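Local coordinates for protein fiber (Human adenovirus 26, PDB 6FJN) that forms the trimeric capsid fibre whose C-terminal knob domain attaches the virion to receptors on the host cell during entry, at residues N96-V99 against P100-P103; H49-T52 against A53-K57. One frame throughout, in Å; residues are numbered along the deposited sequence.

Both contacts are local turns in connecting loops of the fiber knob, a domain built of two antiparallel sheets. Contact 2 comes first along the chain, in the loop that leads from strand 34-43 of the larger sheet to strand 58-65 of the smaller one. Contact 1 follows in the long excursion from strand 89-90, at the edge of the larger sheet, to strand 123-129 of the smaller. Their centres lie 35 Å apart on opposite sides of the chain's centre, and the nearest atoms are about 23 Å apart, so the two do not touch. The two turns thus lie in different connections between the sheets, contact 1 near the C-terminal residues and contact 2 far from them.

Contact 1 (N96-V99 against P100-P103); sequences NNAV and PFMP
Ala98, Val99 and Pro100 carry a tight double turn, in which two carbonyl groups in succession each receive a backbone N-H from three residues further on. Phe101 N donates to Ala98 O over 2.9 Å, and Met102 N donates to Val99 O with a straight approach of 164°. The result is two overlapping type I beta turns with the i to i+3 bonding of a short 3-10 segment. Pro100 suits this course: its ring imposes the phi that the turn needs, while its nitrogen, lacking a proton, makes no demand on Ala98 O.

Just ahead, Asn97 forms an Asx turn. With CG anti to the backbone N (chi1 -178°), its OD1 accepts from Val99 N at 3.0 Å, and the same oxygen lies 3.6 Å from Pro100 CD, the two side chains crossing at about a right angle. The proline ring follows directly on Val99. On the Ala98 side, Phe101 presents a ring edge, in whose plane Ala98 O lies, and CD1 is 4.3 Å from Ala98 CB. Met102, bent at chi2 and chi3, curls back so that CG lies 3.7 Å from both Ala98 O and Val99 O, and CE comes within 3.8 Å of Ala98 O.

Lys30 of strand 22-31 donates to Pro100 O. Lys30 and Gln183, whose side chain lies beside Val99, are both residues of an L-glutamate site seen for this protein, Gln183 as the covalent partner; the ligand is not bound to this chain here. Ala98 and Phe101 pack on Leu4 of strand 3-5, while Val99 and Met102 touch Tyr154 of strand 154-161, placing the turn against strands of both sheets.

Contact 2 (H49-T52 against A53-K57); sequences HQMT and ATTKK. With EDO (1,2-ethanediol), chain B; EDO (1,2-ethanediol), chain C.
Thr52 and Thr55 grip each other through main chain and side chain alike. Thr52 N points at Thr55 OG1, making an almost linear bond of 2.9 Å (169°), and Thr55 N returns a longer one of 3.3 Å to Thr52 O. Thr55 can receive the first because chi1 of -56° sets its hydroxyl beside its own backbone N, on the side where Thr52 passes.

The side chain of Thr52 starts at CB, which lies 3.9 Å from Thr55 OG1. From there OG1, held between backbone N and carbonyl carbon by chi1 of 71°, leans over the turn and accepts from Thr54 N at 3.2 Å, a somewhat bent bond. The other branch, CG2, leads to a molecule of 1,2-ethanediol, probably from the crystallisation liquor, whose O1 is 3.9 Å away.

The hydroxyl bond to the amide two residues on makes this an ST turn, superimposed on a type I beta turn with Ala53 and Thr54 at its corners. It lies in the loop between strand 34-43 and strand 58-65, which corresponds to the CD loop of adenovirus knobs. Before the turn, Met51 makes backbone bonds with Ala168 and Gln169; at its end, Thr55 touches Tyr48.

A water lies 2.8 Å from both Thr52 O and Thr55 O, between the two carbonyls. Lys57 NZ also reaches this water in one of its two conformers, a link that is therefore tentative. A second ethanediol, likewise probably from the crystallisation liquor, donates through O2 to Gln50 O over 2.7 Å, while its O1 sits in the plane of the His49 ring, at the edge.

Contact 1 (N96-V99 against P100-P103)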
loop_
_atom_site.group_PDB
_atom_site.type_symbol
_atom_site.label_atom_id
_atom_site.label_comp_id
_atom_site.label_asym_id
_atom_site.label_seq_id
_atom_site.Cartn_x
_atom_site.Cartn_y
_atom_site.Cartn_z
ATOM N N ASN A 96 17.233 -12.223 18.774
ATOM C CA ASN A 96 15.961 -11.889 19.414
ATOM C C ASN A 96 14.782 -12.540 18.666
ATOM O O ASN A 96 14.622 -12.290 17.437
ATOM C CB ASN A 96 15.738 -10.379 19.360
ATOM C CG ASN A 96 16.828 -9.588 20.026
ATOM O OD1 ASN A 96 16.840 -9.435 21.250
ATOM N ND2 ASN A 96 17.735 -9.043 19.218
ATOM N N ASN A 97 13.961 -13.328 19.395
ATOM C CA ASN A 97 12.698 -13.942 18.853
ATOM C C ASN A 97 11.932 -12.908 18.086
ATOM O O ASN A 97 11.823 -11.758 18.539
ATOM C CB ASN A 97 11.764 -14.446 19.993
ATOM C CG ASN A 97 10.433 -15.142 19.515
ATOM O OD1 ASN A 97 9.419 -14.507 19.020
ATOM N ND2 ASN A 97 10.377 -16.440 19.758
ATOM N N ALA A 98 11.421 -13.306 16.931
ATOM C CA ALA A 98 10.621 -12.434 16.096
ATOM C C ALA A 98 9.437 -13.148 15.429
ATOM O O ALA A 98 9.020 -12.762 14.348
ATOM C CB ALA A 98 11.540 -11.829 15.085
ATOM N N VAL A 99 8.883 -14.174 16.094
ATOM C CA VAL A 99 7.767 -14.908 15.548
ATOM C C VAL A 99 6.580 -13.954 15.173
ATOM O O VAL A 99 5.964 -14.146 14.174
ATOM C CB VAL A 99 7.362 -16.102 16.425
ATOM C CG1 VAL A 99 6.129 -16.782 15.848
ATOM C CG2 VAL A 99 8.497 -17.111 16.443
ATOM N N PRO A 100 6.298 -12.922 16.018
ATOM C CA PRO A 100 5.194 -12.017 15.664
ATOM C C PRO A 100 5.381 -11.212 14.389
ATOM O O PRO A 100 4.411 -10.539 13.975
ATOM C CB PRO A 100 5.062 -11.113 16.878
ATOM C CG PRO A 100 5.595 -11.991 18.005
ATOM C CD PRO A 100 6.802 -12.645 17.373
ATOM N N PHE A 101 6.567 -11.233 13.801
ATOM C CA PHE A 101 6.835 -10.591 12.494
ATOM C C PHE A 101 6.795 -11.578 11.366
ATOM O O PHE A 101 6.930 -11.179 10.218
ATOM C CB PHE A 101 8.195 -9.912 12.499
ATOM C CG PHE A 101 8.278 -8.732 13.419
ATOM C CD1 PHE A 101 8.439 -8.882 14.773
ATOM C CD2 PHE A 101 8.156 -7.437 12.920
ATOM C CE1 PHE A 101 8.490 -7.788 15.624
ATOM C CE2 PHE A 101 8.215 -6.363 13.769
ATOM C CZ PHE A 101 8.384 -6.534 15.087
ATOM N N MET A 102 6.643 -12.874 11.659
ATOM C CA MET A 102 6.751 -13.868 10.603
ATOM C C MET A 102 5.428 -13.977 9.842
ATOM O O MET A 102 4.349 -13.755 10.399
ATOM C CB MET A 102 7.125 -15.226 11.178
ATOM C CG MET A 102 8.526 -15.256 11.720
ATOM S SD MET A 102 9.795 -14.952 10.452
ATOM C CE MET A 102 10.283 -13.250 10.781
ATOM N N PRO A 103 5.467 -14.331 8.560
ATOM C CA PRO A 103 4.209 -14.477 7.806
ATOM C C PRO A 103 3.409 -15.685 8.271
ATOM O O PRO A 103 3.961 -16.753 8.518
ATOM C CB PRO A 103 4.672 -14.617 6.340
ATOM C CG PRO A 103 6.118 -14.218 6.334
ATOM C CD PRO A 103 6.624 -14.544 7.700
#

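Contact 2 (H49-T52 against A53-K57)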
loop_
_atom_site.group_PDB
_atom_site.type_symbol
_atom_site.label_atom_id
_atom_site.label_comp_id
_atom_site.label_asym_id
_atom_site.label_seq_id
_atom_site.Cartn_x
_atom_site.Cartn_y
_atom_site.Cartn_z
ATOM N N HIS A 49 25.337 -2.809 -10.533
ATOM C CA HIS A 49 25.704 -1.406 -10.404
ATOM C C HIS A 49 25.861 -0.711 -11.751
ATOM O O HIS A 49 25.637 0.509 -11.844
ATOM C CB HIS A 49 26.962 -1.265 -9.549
ATOM C CG HIS A 49 27.459 0.131 -9.480
ATOM N ND1 HIS A 49 28.473 0.583 -10.279
ATOM C CD2 HIS A 49 27.058 1.184 -8.724
ATOM C CE1 HIS A 49 28.671 1.872 -10.032
ATOM N NE2 HIS A 49 27.839 2.252 -9.083
ATOM N N GLN A 50 26.201 -1.447 -12.798
ATOM C CA GLN A 50 26.298 -0.880 -14.140
ATOM C C GLN A 50 25.870 -1.997 -15.078
ATOM O O GLN A 50 26.675 -2.769 -15.578
ATOM C CB GLN A 50 27.649 -0.276 -14.456
ATOM C CG GLN A 50 27.606 0.500 -15.765
ATOM C CD GLN A 50 28.938 0.941 -16.268
ATOM O OE1 GLN A 50 29.242 0.729 -17.424
ATOM N NE2 GLN A 50 29.744 1.554 -15.419
ATOM N N MET A 51 24.572 -2.093 -15.264
ATOM C CA MET A 51 24.030 -3.263 -16.003
ATOM C C MET A 51 24.473 -3.261 -17.463
ATOM O O MET A 51 24.792 -2.239 -18.038
ATOM C CB MET A 51 22.520 -3.224 -15.937
ATOM C CG MET A 51 21.998 -3.491 -14.531
ATOM S SD MET A 51 20.192 -3.483 -14.380
ATOM C CE MET A 51 19.900 -1.735 -14.276
ATOM N N THR A 52 24.571 -4.461 -18.042
ATOM C CA THR A 52 24.816 -4.607 -19.473
ATOM C C THR A 52 23.549 -5.153 -20.108
ATOM O O THR A 52 22.608 -5.495 -19.429
ATOM C CB THR A 52 25.976 -5.567 -19.755
ATOM O OG1 THR A 52 25.544 -6.897 -19.451
ATOM C CG2 THR A 52 27.182 -5.212 -18.927
ATOM N N ALA A 53 23.569 -5.292 -21.437
ATOM C CA ALA A 53 22.409 -5.862 -22.142
ATOM C C ALA A 53 22.158 -7.322 -21.795
ATOM O O ALA A 53 21.002 -7.764 -21.912
ATOM C CB ALA A 53 22.561 -5.708 -23.641
ATOM N N THR A 54 23.188 -8.012 -21.311
ATOM C CA THR A 54 23.038 -9.408 -20.916
ATOM C C THR A 54 22.792 -9.635 -19.436
ATOM O O THR A 54 22.373 -10.733 -19.044
ATOM C CB THR A 54 24.193 -10.293 -21.351
ATOM O OG1 THR A 54 25.379 -9.985 -20.622
ATOM C CG2 THR A 54 24.451 -10.152 -22.830
ATOM N N THR A 55 22.916 -8.626 -18.567
ATOM C CA THR A 55 22.600 -8.797 -17.140
ATOM C C THR A 55 21.218 -9.402 -17.002
ATOM O O THR A 55 20.282 -8.891 -17.635
ATOM C CB THR A 55 22.697 -7.477 -16.415
ATOM O OG1 THR A 55 23.998 -6.896 -16.605
ATOM C CG2 THR A 55 22.444 -7.673 -14.975
ATOM N N LYS A 56 21.057 -10.432 -16.179
ATOM C CA LYS A 56 19.740 -11.064 -16.085
ATOM C C LYS A 56 18.695 -10.130 -15.456
ATOM O O LYS A 56 18.914 -9.586 -14.401
ATOM C CB LYS A 56 19.791 -12.381 -15.346
ATOM C CG LYS A 56 18.491 -13.169 -15.512
ATOM C CD LYS A 56 18.545 -14.547 -14.977
ATOM C CE LYS A 56 17.317 -15.328 -15.467
ATOM N NZ LYS A 56 17.364 -16.740 -15.073
ATOM N N LYS A 57 17.578 -10.019 -16.172
ATOM C CA LYS A 57 16.501 -9.110 -15.796
ATOM C C LYS A 57 15.513 -9.812 -14.831
ATOM O O LYS A 57 14.264 -9.719 -15.007
ATOM C CB LYS A 57 15.781 -8.594 -17.052
ATOM C CG LYS A 57 16.681 -7.907 -18.096
ATOM C CD LYS A 57 15.889 -7.308 -19.239
ATOM C CE LYS A 57 16.786 -6.471 -20.151
ATOM N NZ LYS A 57 18.092 -7.058 -20.516
HETATM C C1 EDO B . 26.943 -0.736 -20.066
HETATM O O1 EDO B . 27.267 -1.304 -18.800
HETATM C C2 EDO B . 27.010 -1.774 -21.180
HETATM O O2 EDO B . 25.885 -1.537 -22.025
HETATM C C1 EDO C . 29.386 -3.373 -13.050
HETATM O O1 EDO C . 29.861 -2.297 -12.228
HETATM C C2 EDO C . 29.941 -3.368 -14.467
HETATM O O2 EDO C . 29.016 -4.083 -15.297
HETATM O O HOH W 1 20.004 -6.337 -18.708
#